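Side-chain contacts in polyhedrin (Orgyia pseudotsugata cypovirus 5, PDB 5A8U), which forms most of the crystalline occlusion body, the polyhedron, which shields virus particles from the outside environment until insect larvae swallow them: residues 33-38 and 236-241; 51-56 and 203-208; 108-113 and 125-130; 169-174 and 242-247. One frame throughout, in Å; residues are numbered along the deposited sequence.

Overall arrangement
Contacts 1, 3 and 4 all draw on one antiparallel sheet, whose neighbouring strands 30-37, 109-115 and 169-178 carry one segment of each. Contacts 1 and 4 lie on the sheet face covered by helix 230-241 and the chain after it; their centres are 11 Å apart, and the rings of Phe238 and Tyr245 meet between them. Contact 3, 15 Å from contact 1 between centres, joins the other face to the small sheet. Gln111, on the strand of contact 3, bonds to both segments of contact 4. Contact 2 stands apart, its centre 25 Å from that of contact 1, where the small sheet's edge strand approaches the third subunit of the trimer.

Contact 1 of 4, residues 33-38 and 236-241; sequences TVVLKY and NFFQPR
Thr33 and Val35 carry the strand side of this contact and Phe238 the helix side: helix 230-241 packs on one face of the large antiparallel sheet of the beta-sandwich, above strand 30-37. Thr33 and Val35 turn to the helix, while Val34 between them faces the sandwich interior, on Met110 and Phe112.

The direct contact is apolar. The far end of the Phe238 ring rests against two methyl groups. CG2 of Thr33 sits at the ring edge, near the ring plane, 3.8 Å from Phe238 CE1. CG2 of Val35 approaches CZ of Phe238 obliquely, also at 3.8 Å. The threonine methyl stands anti to the backbone N, while OG1 lies beside that N (chi1 -53°) and bonds to Asn47 ND2.

Aromatic neighbours pack on the ring from other sides. Tyr245 meets it at about 45°, and Phe237 turns an edge onto one face, with CD2 of Phe237 3.7 Å above the plane of the Phe238 ring, over its centre. Phe237 itself stacks on Phe223.

Polar links run around the apolar centre. Asn47 bonds to Thr33 through ND2 and takes NH1 of Arg241 on OD1, tying strand to helix end; the same NH1 reaches Asp131 O of the second subunit. Past the helix kink at Pro240, Arg241 N bonds back to Phe237 O at 3.2 Å.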
loop_
_atom_site.group_PDB
_atom_site.type_symbol
_atom_site.label_atom_id
_atom_site.label_comp_id
_atom_site.label_asym_id
_atom_site.label_seq_id
_atom_site.Cartn_x
_atom_site.Cartn_y
_atom_site.Cartn_z
ATOM N N THR A 33 6.514 -8.595 -12.587
ATOM C CA THR A 33 6.556 -7.354 -13.332
ATOM C C THR A 33 5.284 -7.235 -14.169
ATOM O O THR A 33 4.841 -8.191 -14.824
ATOM C CB THR A 33 7.806 -7.262 -14.221
ATOM O OG1 THR A 33 8.965 -7.497 -13.414
ATOM C CG2 THR A 33 7.939 -5.858 -14.858
ATOM N N VAL A 34 4.659 -6.073 -14.078
ATOM C CA VAL A 34 3.567 -5.749 -14.977
ATOM C C VAL A 34 4.076 -4.703 -15.943
ATOM O O VAL A 34 4.578 -3.652 -15.529
ATOM C CB VAL A 34 2.360 -5.188 -14.211
ATOM C CG1 VAL A 34 1.387 -4.430 -15.160
ATOM C CG2 VAL A 34 1.675 -6.302 -13.464
ATOM N N VAL A 35 3.983 -5.008 -17.232
ATOM C CA VAL A 35 4.406 -4.058 -18.249
ATOM C C VAL A 35 3.200 -3.620 -19.051
ATOM O O VAL A 35 2.577 -4.431 -19.727
ATOM C CB VAL A 35 5.433 -4.655 -19.212
ATOM C CG1 VAL A 35 5.921 -3.578 -20.177
ATOM C CG2 VAL A 35 6.617 -5.203 -18.445
ATOM N N LEU A 36 2.861 -2.343 -18.965
ATOM C CA LEU A 36 1.684 -1.828 -19.666
ATOM C C LEU A 36 2.099 -1.182 -20.966
ATOM O O LEU A 36 3.093 -0.465 -20.999
ATOM C CB LEU A 36 0.969 -0.805 -18.797
ATOM C CG LEU A 36 0.469 -1.436 -17.494
ATOM C CD1 LEU A 36 0.108 -0.363 -16.490
ATOM C CD2 LEU A 36 -0.748 -2.312 -17.789
ATOM N N LYS A 37 1.346 -1.436 -22.035
ATOM C CA LYS A 37 1.747 -0.937 -23.346
ATOM C C LYS A 37 0.737 0.072 -23.869
ATOM O O LYS A 37 -0.478 -0.158 -23.766
ATOM C CB LYS A 37 1.869 -2.102 -24.326
ATOM C CG LYS A 37 2.728 -3.250 -23.779
ATOM C CD LYS A 37 3.133 -4.176 -24.916
ATOM C CE LYS A 37 4.089 -3.456 -25.850
ATOM N NZ LYS A 37 4.592 -4.358 -26.926
ATOM N N TYR A 38 1.248 1.169 -24.426
ATOM C CA TYR A 38 0.429 2.287 -24.891
ATOM C C TYR A 38 0.642 2.476 -26.382
ATOM O O TYR A 38 1.673 2.084 -26.915
ATOM C CB TYR A 38 0.745 3.583 -24.107
ATOM C CG TYR A 38 0.558 3.347 -22.627
ATOM C CD1 TYR A 38 1.589 2.801 -21.864
ATOM C CD2 TYR A 38 -0.659 3.594 -22.008
ATOM C CE1 TYR A 38 1.417 2.523 -20.538
ATOM C CE2 TYR A 38 -0.844 3.317 -20.667
ATOM C CZ TYR A 38 0.202 2.789 -19.941
ATOM O OH TYR A 38 0.048 2.521 -18.618
ATOM N N ASN A 236 18.008 -0.684 -20.501
ATOM C CA ASN A 236 18.334 0.061 -19.288
ATOM C C ASN A 236 17.745 -0.444 -17.971
ATOM O O ASN A 236 18.236 -0.092 -16.904
ATOM C CB ASN A 236 18.064 1.564 -19.480
ATOM C CG ASN A 236 19.046 2.193 -20.457
ATOM O OD1 ASN A 236 20.133 1.638 -20.709
ATOM N ND2 ASN A 236 18.676 3.339 -21.022
ATOM N N PHE A 237 16.721 -1.283 -18.047
ATOM C CA PHE A 237 16.141 -1.862 -16.847
ATOM C C PHE A 237 16.199 -3.394 -16.852
ATOM O O PHE A 237 16.869 -3.989 -16.004
ATOM C CB PHE A 237 14.690 -1.378 -16.613
ATOM C CG PHE A 237 14.051 -2.016 -15.413
ATOM C CD1 PHE A 237 14.493 -1.693 -14.135
ATOM C CD2 PHE A 237 13.073 -2.984 -15.554
ATOM C CE1 PHE A 237 13.942 -2.299 -13.010
ATOM C CE2 PHE A 237 12.507 -3.605 -14.426
ATOM C CZ PHE A 237 12.951 -3.271 -13.156
ATOM N N PHE A 238 15.490 -4.040 -17.777
ATOM C CA PHE A 238 15.361 -5.501 -17.703
ATOM C C PHE A 238 16.666 -6.245 -17.851
ATOM O O PHE A 238 16.995 -7.114 -17.044
ATOM C CB PHE A 238 14.362 -6.029 -18.735
ATOM C CG PHE A 238 12.951 -5.657 -18.422
ATOM C CD1 PHE A 238 12.225 -6.385 -17.484
ATOM C CD2 PHE A 238 12.358 -4.547 -19.009
ATOM C CE1 PHE A 238 10.928 -6.027 -17.162
ATOM C CE2 PHE A 238 11.051 -4.186 -18.689
ATOM C CZ PHE A 238 10.337 -4.930 -17.771
ATOM N N GLN A 239 17.417 -5.925 -18.892
ATOM C CA GLN A 239 18.663 -6.657 -19.091
ATOM C C GLN A 239 19.642 -6.583 -17.919
ATOM O O GLN A 239 20.074 -7.616 -17.418
ATOM C CB GLN A 239 19.302 -6.322 -20.445
ATOM C CG GLN A 239 18.750 -7.251 -21.496
ATOM C CD GLN A 239 19.216 -6.964 -22.897
ATOM O OE1 GLN A 239 19.916 -5.977 -23.154
ATOM N NE2 GLN A 239 18.808 -7.828 -23.831
ATOM N N PRO A 240 19.964 -5.371 -17.445
ATOM C CA PRO A 240 20.906 -5.278 -16.320
ATOM C C PRO A 240 20.409 -5.930 -15.019
ATOM O O PRO A 240 21.240 -6.371 -14.222
ATOM C CB PRO A 240 21.080 -3.768 -16.124
ATOM C CG PRO A 240 20.668 -3.157 -17.442
ATOM C CD PRO A 240 19.610 -4.053 -18.005
ATOM N N ARG A 241 19.096 -5.980 -14.801
ATOM C CA ARG A 241 18.543 -6.612 -13.590
ATOM C C ARG A 241 18.506 -8.133 -13.756
ATOM O O ARG A 241 18.145 -8.850 -12.816
ATOM C CB ARG A 241 17.123 -6.123 -13.292
ATOM C CG ARG A 241 16.991 -4.696 -12.761
ATOM C CD ARG A 241 17.122 -4.602 -11.222
ATOM N NE ARG A 241 16.336 -5.626 -10.528
ATOM C CZ ARG A 241 15.114 -5.455 -10.027
ATOM N NH1 ARG A 241 14.503 -4.277 -10.091
ATOM N NH2 ARG A 241 14.501 -6.474 -9.438
#

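Contact 2 of 4, residues 51-56 and 203-208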
loop_
_atom_site.group_PDB
_atom_site.type_symbol
_atom_site.label_atom_id
_atom_site.label_comp_id
_atom_site.label_asym_id
_atom_site.label_seq_id
_atom_site.Cartn_x
_atom_site.Cartn_y
_atom_site.Cartn_z
ATOM N N THR A 51 9.876 -12.646 -0.973
ATOM C CA THR A 51 10.568 -13.889 -0.691
ATOM C C THR A 51 9.613 -15.080 -0.741
ATOM O O THR A 51 9.900 -16.060 -1.407
ATOM C CB THR A 51 11.232 -13.823 0.678
ATOM O OG1 THR A 51 10.304 -13.254 1.619
ATOM C CG2 THR A 51 12.479 -12.958 0.603
ATOM N N GLU A 52 8.472 -14.982 -0.061
ATOM C CA GLU A 52 7.548 -16.113 0.064
ATOM C C GLU A 52 6.265 -15.875 -0.709
ATOM O O GLU A 52 5.629 -16.806 -1.208
ATOM C CB GLU A 52 7.165 -16.304 1.544
ATOM C CG GLU A 52 8.308 -16.751 2.449
ATOM C CD GLU A 52 8.639 -18.228 2.362
ATOM O OE1 GLU A 52 7.928 -19.012 1.684
ATOM O OE2 GLU A 52 9.631 -18.617 3.012
ATOM N N VAL A 53 5.860 -14.615 -0.761
ATOM C CA VAL A 53 4.608 -14.264 -1.389
ATOM C C VAL A 53 4.767 -12.894 -2.025
ATOM O O VAL A 53 5.442 -11.995 -1.502
ATOM C CB VAL A 53 3.471 -14.256 -0.363
ATOM C CG1 VAL A 53 3.716 -13.191 0.691
ATOM C CG2 VAL A 53 2.121 -14.040 -1.042
ATOM N N ILE A 54 4.180 -12.749 -3.194
ATOM C CA ILE A 54 4.171 -11.455 -3.828
ATOM C C ILE A 54 2.751 -11.196 -4.317
ATOM O O ILE A 54 2.199 -11.974 -5.083
ATOM C CB ILE A 54 5.214 -11.416 -4.941
ATOM C CG1 ILE A 54 5.391 -10.004 -5.468
ATOM C CG2 ILE A 54 4.828 -12.320 -6.049
ATOM C CD1 ILE A 54 6.623 -9.896 -6.329
ATOM N N ALA A 55 2.168 -10.099 -3.843
ATOM C CA ALA A 55 0.764 -9.808 -4.056
ATOM C C ALA A 55 0.662 -8.318 -4.304
ATOM O O ALA A 55 1.458 -7.539 -3.784
ATOM C CB ALA A 55 -0.045 -10.182 -2.818
ATOM N N GLY A 56 -0.335 -7.907 -5.076
ATOM C CA GLY A 56 -0.442 -6.498 -5.377
ATOM C C GLY A 56 -1.609 -6.255 -6.308
ATOM O O GLY A 56 -2.353 -7.184 -6.643
ATOM N N ASN A 203 5.408 -25.166 6.403
ATOM C CA ASN A 203 4.698 -23.998 5.905
ATOM C C ASN A 203 5.377 -22.727 6.391
ATOM O O ASN A 203 5.267 -22.381 7.562
ATOM C CB ASN A 203 3.254 -24.023 6.396
ATOM C CG ASN A 203 2.408 -22.929 5.785
ATOM O OD1 ASN A 203 2.928 -21.954 5.241
ATOM N ND2 ASN A 203 1.092 -23.065 5.911
ATOM N N GLU A 204 6.088 -22.054 5.489
ATOM C CA GLU A 204 6.828 -20.843 5.839
ATOM C C GLU A 204 5.984 -19.571 5.748
ATOM O O GLU A 204 6.503 -18.453 5.894
ATOM C CB GLU A 204 8.082 -20.737 4.970
ATOM C CG GLU A 204 9.082 -21.818 5.328
ATOM C CD GLU A 204 10.303 -21.819 4.455
ATOM O OE1 GLU A 204 10.366 -21.034 3.483
ATOM O OE2 GLU A 204 11.216 -22.601 4.766
ATOM N N MET A 205 4.684 -19.739 5.513
ATOM C CA MET A 205 3.777 -18.594 5.568
ATOM C C MET A 205 3.075 -18.523 6.918
ATOM O O MET A 205 2.311 -17.600 7.163
ATOM C CB MET A 205 2.733 -18.640 4.445
ATOM C CG MET A 205 3.264 -18.226 3.110
ATOM S SD MET A 205 3.909 -16.532 3.075
ATOM C CE MET A 205 2.466 -15.511 3.449
ATOM N N GLY A 206 3.327 -19.492 7.793
ATOM C CA GLY A 206 2.678 -19.510 9.095
ATOM C C GLY A 206 3.530 -20.166 10.170
ATOM O O GLY A 206 4.741 -20.347 9.995
ATOM N N GLY A 207 2.907 -20.528 11.288
ATOM C CA GLY A 207 3.664 -21.147 12.366
ATOM C C GLY A 207 4.798 -20.262 12.870
ATOM O O GLY A 207 4.613 -19.054 13.119
ATOM N N GLU A 208 5.987 -20.854 13.017
ATOM C CA GLU A 208 7.145 -20.113 13.520
ATOM C C GLU A 208 7.572 -19.039 12.519
ATOM O O GLU A 208 8.298 -18.122 12.880
ATOM C CB GLU A 208 8.310 -21.061 13.865
ATOM C CG GLU A 208 7.973 -21.988 15.051
ATOM C CD GLU A 208 9.167 -22.803 15.583
ATOM O OE1 GLU A 208 10.312 -22.619 15.119
ATOM O OE2 GLU A 208 8.950 -23.619 16.504
#
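Met205 lays its thioether along the start of strand 53-58: SD lies 3.6 Å from Glu52 CB, and CE reaches on to Val53 CG1 at 3.8 Å. The methionine crosses Val53 at about a right angle, folding back on itself at chi2 and chi3 (-60° and -63°) so that its end comes to the strand although its CB does not point there. Val214 of the third subunit packs on the same methionine and Ala215 of that subunit on Val53, which puts this apolar patch at the trimer interface.

The loop that presents Met205 is a type I turn from Asn203 to Gly206. Its opening is an Asx turn, in which Asn203 OD1 accepts from Met205 N at 2.8 Å.

Two acids also meet. Glu52 bends at chi2 and brings OE2 to 2.6 Å from Glu204 OE1, with the carboxylate planes nearly perpendicular. Ser26 OG hydrogen-bonds to Glu204 OE1, and Arg198 makes a weak, long ion pair with the other oxygen of Glu204. Two carboxylate oxygens this close suggest that one acid holds a proton; losing it would probably set two negative charges against each other, which is at least consistent with polyhedra dissolving in alkali.

Contact 3 of 4, residues 108-113 and 125-130; sequences YAMQFI and LRFFGP
Arg126 NH2 is held by two groups, a salt bridge to Glu193 OE2 and a hydrogen bond to Asn151 OD1, on one side of strand 124-128, while Leu125 and the ring of Phe127 reach to the other side and meet Phe112 and Met110. That other side is the interior of a beta-sandwich: strand 109-115 belongs to the six-stranded sheet, strand 124-128 to the edge of the three-stranded one, and the side chains between them form part of the buried core.

The sheets are closer at one pair than at the other. CA of Phe112 lies 8.8 Å from CA of Leu125, and there the leucine lies flat on the ring. CD2 of Leu125 is 4.2 Å from Phe112 CD2, and CD1 of Leu125 lies over the same face, 4.2 Å above the plane of the Phe112 ring and off centre. Ile157 packs on both residues.

At Met110 and Phe127 the CA atoms are 11.8 Å apart, and two long side chains span the gap from opposite directions. Met110 extends away from its backbone through chi2 and turns only at its end (chi3 50°). Ile190, on the middle strand of the small sheet, touches both partners, and Val34 lies against Met110 from the strand next to it in the large sheet. The methionine methyl meets the ring at its edge, near the ring plane: Met110 CE is 3.5 Å from Phe127 CE1 and 3.6 Å from Phe127 CZ.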
loop_
_atom_site.group_PDB
_atom_site.type_symbol
_atom_site.label_atom_id
_atom_site.label_comp_id
_atom_site.label_asym_id
_atom_site.label_seq_id
_atom_site.Cartn_x
_atom_site.Cartn_y
_atom_site.Cartn_z
ATOM N N TYR A 108 -3.211 -0.599 -24.131
ATOM C CA TYR A 108 -3.924 -1.505 -25.044
ATOM C C TYR A 108 -3.601 -2.972 -24.769
ATOM O O TYR A 108 -4.278 -3.877 -25.277
ATOM C CB TYR A 108 -3.653 -1.158 -26.522
ATOM C CG TYR A 108 -2.276 -1.561 -26.987
ATOM C CD1 TYR A 108 -2.037 -2.831 -27.490
ATOM C CD2 TYR A 108 -1.205 -0.689 -26.887
ATOM C CE1 TYR A 108 -0.769 -3.213 -27.900
ATOM C CE2 TYR A 108 0.070 -1.061 -27.287
ATOM C CZ TYR A 108 0.287 -2.323 -27.786
ATOM O OH TYR A 108 1.565 -2.696 -28.172
ATOM N N ALA A 109 -2.584 -3.201 -23.947
ATOM C CA ALA A 109 -2.125 -4.556 -23.651
ATOM C C ALA A 109 -1.215 -4.529 -22.437
ATOM O O ALA A 109 -0.746 -3.464 -22.021
ATOM C CB ALA A 109 -1.364 -5.141 -24.849
ATOM N N MET A 110 -0.966 -5.712 -21.886
ATOM C CA MET A 110 -0.022 -5.865 -20.792
ATOM C C MET A 110 0.755 -7.169 -20.956
ATOM O O MET A 110 0.250 -8.148 -21.507
ATOM C CB MET A 110 -0.757 -5.840 -19.455
ATOM C CG MET A 110 -0.094 -6.574 -18.309
ATOM S SD MET A 110 -1.265 -6.696 -16.927
ATOM C CE MET A 110 -2.650 -7.327 -17.779
ATOM N N GLN A 111 2.002 -7.151 -20.508
ATOM C CA GLN A 111 2.765 -8.375 -20.298
ATOM C C GLN A 111 2.910 -8.566 -18.780
ATOM O O GLN A 111 3.316 -7.648 -18.073
ATOM C CB GLN A 111 4.143 -8.284 -20.964
ATOM C CG GLN A 111 4.876 -9.610 -20.906
ATOM C CD GLN A 111 6.254 -9.580 -21.532
ATOM O OE1 GLN A 111 7.016 -10.540 -21.392
ATOM N NE2 GLN A 111 6.587 -8.483 -22.226
ATOM N N PHE A 112 2.559 -9.752 -18.295
ATOM C CA PHE A 112 2.649 -10.076 -16.880
ATOM C C PHE A 112 3.761 -11.120 -16.780
ATOM O O PHE A 112 3.651 -12.213 -17.343
ATOM C CB PHE A 112 1.295 -10.631 -16.407
ATOM C CG PHE A 112 1.265 -11.069 -14.947
ATOM C CD1 PHE A 112 1.269 -10.126 -13.931
ATOM C CD2 PHE A 112 1.172 -12.417 -14.607
ATOM C CE1 PHE A 112 1.226 -10.514 -12.588
ATOM C CE2 PHE A 112 1.110 -12.809 -13.264
ATOM C CZ PHE A 112 1.130 -11.862 -12.263
ATOM N N ILE A 113 4.857 -10.760 -16.120
ATOM C CA ILE A 113 6.038 -11.615 -16.090
ATOM C C ILE A 113 6.342 -12.035 -14.660
ATOM O O ILE A 113 6.424 -11.201 -13.774
ATOM C CB ILE A 113 7.275 -10.890 -16.643
ATOM C CG1 ILE A 113 6.910 -10.095 -17.900
ATOM C CG2 ILE A 113 8.408 -11.882 -16.879
ATOM C CD1 ILE A 113 8.014 -9.152 -18.367
ATOM N N LEU A 125 -3.991 -14.244 -11.419
ATOM C CA LEU A 125 -4.052 -12.915 -12.010
ATOM C C LEU A 125 -5.534 -12.624 -12.141
ATOM O O LEU A 125 -6.250 -13.353 -12.834
ATOM C CB LEU A 125 -3.370 -12.877 -13.384
ATOM C CG LEU A 125 -3.486 -11.557 -14.169
ATOM C CD1 LEU A 125 -2.954 -10.330 -13.405
ATOM C CD2 LEU A 125 -2.826 -11.691 -15.554
ATOM N N ARG A 126 -6.014 -11.593 -11.454
ATOM C CA ARG A 126 -7.441 -11.285 -11.513
ATOM C C ARG A 126 -7.721 -10.019 -12.293
ATOM O O ARG A 126 -7.076 -8.988 -12.065
ATOM C CB ARG A 126 -8.020 -11.086 -10.104
ATOM C CG ARG A 126 -7.788 -12.242 -9.117
ATOM C CD ARG A 126 -8.592 -12.009 -7.832
ATOM N NE ARG A 126 -8.258 -12.944 -6.752
ATOM C CZ ARG A 126 -7.335 -12.718 -5.823
ATOM N NH1 ARG A 126 -6.627 -11.582 -5.836
ATOM N NH2 ARG A 126 -7.107 -13.628 -4.877
ATOM N N PHE A 127 -8.708 -10.074 -13.183
ATOM C CA PHE A 127 -9.131 -8.878 -13.918
ATOM C C PHE A 127 -10.436 -8.305 -13.386
ATOM O O PHE A 127 -11.351 -9.053 -13.027
ATOM C CB PHE A 127 -9.278 -9.194 -15.406
ATOM C CG PHE A 127 -7.966 -9.286 -16.120
ATOM C CD1 PHE A 127 -7.212 -8.142 -16.328
ATOM C CD2 PHE A 127 -7.486 -10.501 -16.583
ATOM C CE1 PHE A 127 -5.994 -8.195 -16.976
ATOM C CE2 PHE A 127 -6.253 -10.569 -17.247
ATOM C CZ PHE A 127 -5.506 -9.411 -17.441
ATOM N N PHE A 128 -10.498 -6.979 -13.334
ATOM C CA PHE A 128 -11.679 -6.245 -12.897
ATOM C C PHE A 128 -11.914 -5.154 -13.924
ATOM O O PHE A 128 -11.010 -4.772 -14.666
ATOM C CB PHE A 128 -11.444 -5.591 -11.520
ATOM C CG PHE A 128 -11.033 -6.569 -10.445
ATOM C CD1 PHE A 128 -9.712 -6.990 -10.340
ATOM C CD2 PHE A 128 -11.969 -7.064 -9.552
ATOM C CE1 PHE A 128 -9.333 -7.897 -9.365
ATOM C CE2 PHE A 128 -11.596 -7.961 -8.565
ATOM C CZ PHE A 128 -10.281 -8.382 -8.478
ATOM N N GLY A 129 -13.146 -4.671 -13.986
ATOM C CA GLY A 129 -13.454 -3.510 -14.807
ATOM C C GLY A 129 -12.926 -2.241 -14.172
ATOM O O GLY A 129 -12.340 -2.265 -13.080
ATOM N N PRO A 130 -13.113 -1.109 -14.861
ATOM C CA PRO A 130 -12.598 0.179 -14.386
ATOM C C PRO A 130 -13.302 0.651 -13.108
ATOM O O PRO A 130 -12.758 1.501 -12.395
ATOM C CB PRO A 130 -12.883 1.132 -15.564
ATOM C CG PRO A 130 -13.937 0.465 -16.357
ATOM C CD PRO A 130 -13.777 -1.011 -16.177
#

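Contact 4 of 4, residues 169-174 and 242-247; sequences RMAGKS and ELVYQN
Val244 packs onto the backbone at Gly172, in the buried part of this contact. With CG1 of Val244 anti to the carbonyl carbon (chi1 -75°), its CG2 falls between the backbone N and the carbonyl carbon and comes 4.2 Å from Gly172 N, against a residue that has no side chain to hold it off. CG1 of the same valine reaches Ala171 CB, also at 4.2 Å, but Ala171 is partly exposed and this edge of the patch is looser.

Gly172 belongs to a classic beta bulge: together with Ala171 it faces Leu164 on strand 162-166, so strand 169-178 carries an extra residue there. The segment above it leaves helix 230-241 through a Schellman motif at Glu242, then runs over the large sheet of the sandwich without becoming a strand. Side-chain amides of strand 109-115 hold it down. Gln115 accepts Val244 N on OE1 and gives NE2 to Glu242 O. Gln111 joins the two segments, bonding through OE1 to Ser174 OG and through NE2 to Gln246 O.

Ser174 is buried, with OG anti to its backbone N (chi1 171°), and the same OG touches Gln246 CB at 4.2 Å. From there outward the contact thins toward solvent. Gln246 is partly exposed, and its extended chain carries NE2 on to Gln162 OE1. Glu242, at the helix end of the segment, takes no part in the strand contact and forms a salt bridge through OE1 with Arg146 NE of the second subunit.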
loop_
_atom_site.group_PDB
_atom_site.type_symbol
_atom_site.label_atom_id
_atom_site.label_comp_id
_atom_site.label_asym_id
_atom_site.label_seq_id
_atom_site.Cartn_x
_atom_site.Cartn_y
_atom_site.Cartn_z
ATOM N N ARG A 169 18.129 -23.040 -17.960
ATOM C CA ARG A 169 17.025 -23.169 -17.004
ATOM C C ARG A 169 15.845 -22.285 -17.385
ATOM O O ARG A 169 16.036 -21.245 -18.016
ATOM C CB ARG A 169 17.499 -22.813 -15.592
ATOM C CG ARG A 169 18.378 -23.878 -14.945
ATOM C CD ARG A 169 17.547 -25.093 -14.538
ATOM N NE ARG A 169 18.363 -26.206 -14.055
ATOM C CZ ARG A 169 18.627 -27.304 -14.758
ATOM N NH1 ARG A 169 18.136 -27.444 -15.985
ATOM N NH2 ARG A 169 19.383 -28.265 -14.236
ATOM N N MET A 170 14.630 -22.689 -17.006
ATOM C CA MET A 170 13.478 -21.801 -17.152
ATOM C C MET A 170 13.476 -20.781 -16.018
ATOM O O MET A 170 13.294 -21.143 -14.857
ATOM C CB MET A 170 12.147 -22.560 -17.175
ATOM C CG MET A 170 10.963 -21.634 -17.519
ATOM S SD MET A 170 9.317 -22.289 -17.194
ATOM C CE MET A 170 9.238 -22.176 -15.396
ATOM N N ALA A 171 13.676 -19.506 -16.349
ATOM C CA ALA A 171 13.822 -18.470 -15.327
ATOM C C ALA A 171 12.483 -17.885 -14.888
ATOM O O ALA A 171 12.302 -17.479 -13.738
ATOM C CB ALA A 171 14.730 -17.354 -15.827
ATOM N N GLY A 172 11.545 -17.806 -15.811
ATOM C CA GLY A 172 10.263 -17.239 -15.479
ATOM C C GLY A 172 9.244 -17.592 -16.532
ATOM O O GLY A 172 9.506 -18.400 -17.428
ATOM N N LYS A 173 8.062 -16.999 -16.413
ATOM C CA LYS A 173 7.010 -17.189 -17.396
ATOM C C LYS A 173 6.349 -15.857 -17.673
ATOM O O LYS A 173 6.314 -14.973 -16.811
ATOM C CB LYS A 173 5.960 -18.191 -16.908
ATOM C CG LYS A 173 6.513 -19.567 -16.565
ATOM C CD LYS A 173 5.322 -20.518 -16.452
ATOM C CE LYS A 173 5.668 -21.914 -16.036
ATOM N NZ LYS A 173 4.431 -22.744 -16.296
ATOM N N SER A 174 5.825 -15.718 -18.882
ATOM C CA SER A 174 5.221 -14.459 -19.287
ATOM C C SER A 174 3.849 -14.694 -19.882
ATOM O O SER A 174 3.624 -15.676 -20.602
ATOM C CB SER A 174 6.123 -13.766 -20.327
ATOM O OG SER A 174 5.472 -12.646 -20.890
ATOM N N GLU A 242 18.851 -8.607 -14.952
ATOM C CA GLU A 242 18.729 -10.030 -15.311
ATOM C C GLU A 242 17.292 -10.517 -15.112
ATOM O O GLU A 242 17.046 -11.659 -14.692
ATOM C CB GLU A 242 19.770 -10.913 -14.588
ATOM C CG GLU A 242 21.201 -10.472 -14.891
ATOM C CD GLU A 242 22.291 -11.370 -14.302
ATOM O OE1 GLU A 242 22.022 -12.560 -14.017
ATOM O OE2 GLU A 242 23.427 -10.868 -14.128
ATOM N N LEU A 243 16.355 -9.639 -15.462
ATOM C CA LEU A 243 14.937 -9.963 -15.507
ATOM C C LEU A 243 14.575 -10.384 -16.926
ATOM O O LEU A 243 14.766 -9.617 -17.866
ATOM C CB LEU A 243 14.109 -8.736 -15.110
ATOM C CG LEU A 243 14.147 -8.346 -13.630
ATOM C CD1 LEU A 243 13.546 -6.972 -13.407
ATOM C CD2 LEU A 243 13.392 -9.388 -12.824
ATOM N N VAL A 244 14.054 -11.594 -17.097
ATOM C CA VAL A 244 13.620 -12.009 -18.424
ATOM C C VAL A 244 12.373 -11.261 -18.843
ATOM O O VAL A 244 11.580 -10.805 -18.014
ATOM C CB VAL A 244 13.393 -13.533 -18.557
ATOM C CG1 VAL A 244 14.742 -14.265 -18.620
ATOM C CG2 VAL A 244 12.503 -14.049 -17.429
ATOM N N TYR A 245 12.204 -11.136 -20.147
ATOM C CA TYR A 245 11.187 -10.272 -20.711
ATOM C C TYR A 245 10.969 -10.755 -22.133
ATOM O O TYR A 245 11.924 -11.070 -22.838
ATOM C CB TYR A 245 11.731 -8.836 -20.726
ATOM C CG TYR A 245 10.835 -7.804 -21.355
ATOM C CD1 TYR A 245 10.835 -7.591 -22.729
ATOM C CD2 TYR A 245 9.996 -7.016 -20.569
ATOM C CE1 TYR A 245 10.014 -6.640 -23.307
ATOM C CE2 TYR A 245 9.173 -6.051 -21.145
ATOM C CZ TYR A 245 9.192 -5.876 -22.514
ATOM O OH TYR A 245 8.382 -4.935 -23.089
ATOM N N GLN A 246 9.720 -10.812 -22.568
ATOM C CA GLN A 246 9.456 -11.217 -23.940
ATOM C C GLN A 246 9.153 -9.984 -24.791
ATOM O O GLN A 246 8.239 -9.210 -24.488
ATOM C CB GLN A 246 8.292 -12.208 -24.004
ATOM C CG GLN A 246 8.055 -12.745 -25.409
ATOM C CD GLN A 246 6.820 -13.613 -25.479
ATOM O OE1 GLN A 246 5.699 -13.109 -25.540
ATOM N NE2 GLN A 246 7.017 -14.930 -25.442
ATOM N N ASN A 247 9.930 -9.774 -25.852
ATOM C CA ASN A 247 9.697 -8.559 -26.628
ATOM C C ASN A 247 8.531 -8.652 -27.621
ATOM O O ASN A 247 7.875 -9.694 -27.727
ATOM C CB ASN A 247 10.987 -8.061 -27.292
ATOM C CG ASN A 247 11.426 -8.914 -28.489
ATOM O OD1 ASN A 247 10.686 -9.755 -29.001
ATOM N ND2 ASN A 247 12.641 -8.670 -28.951
#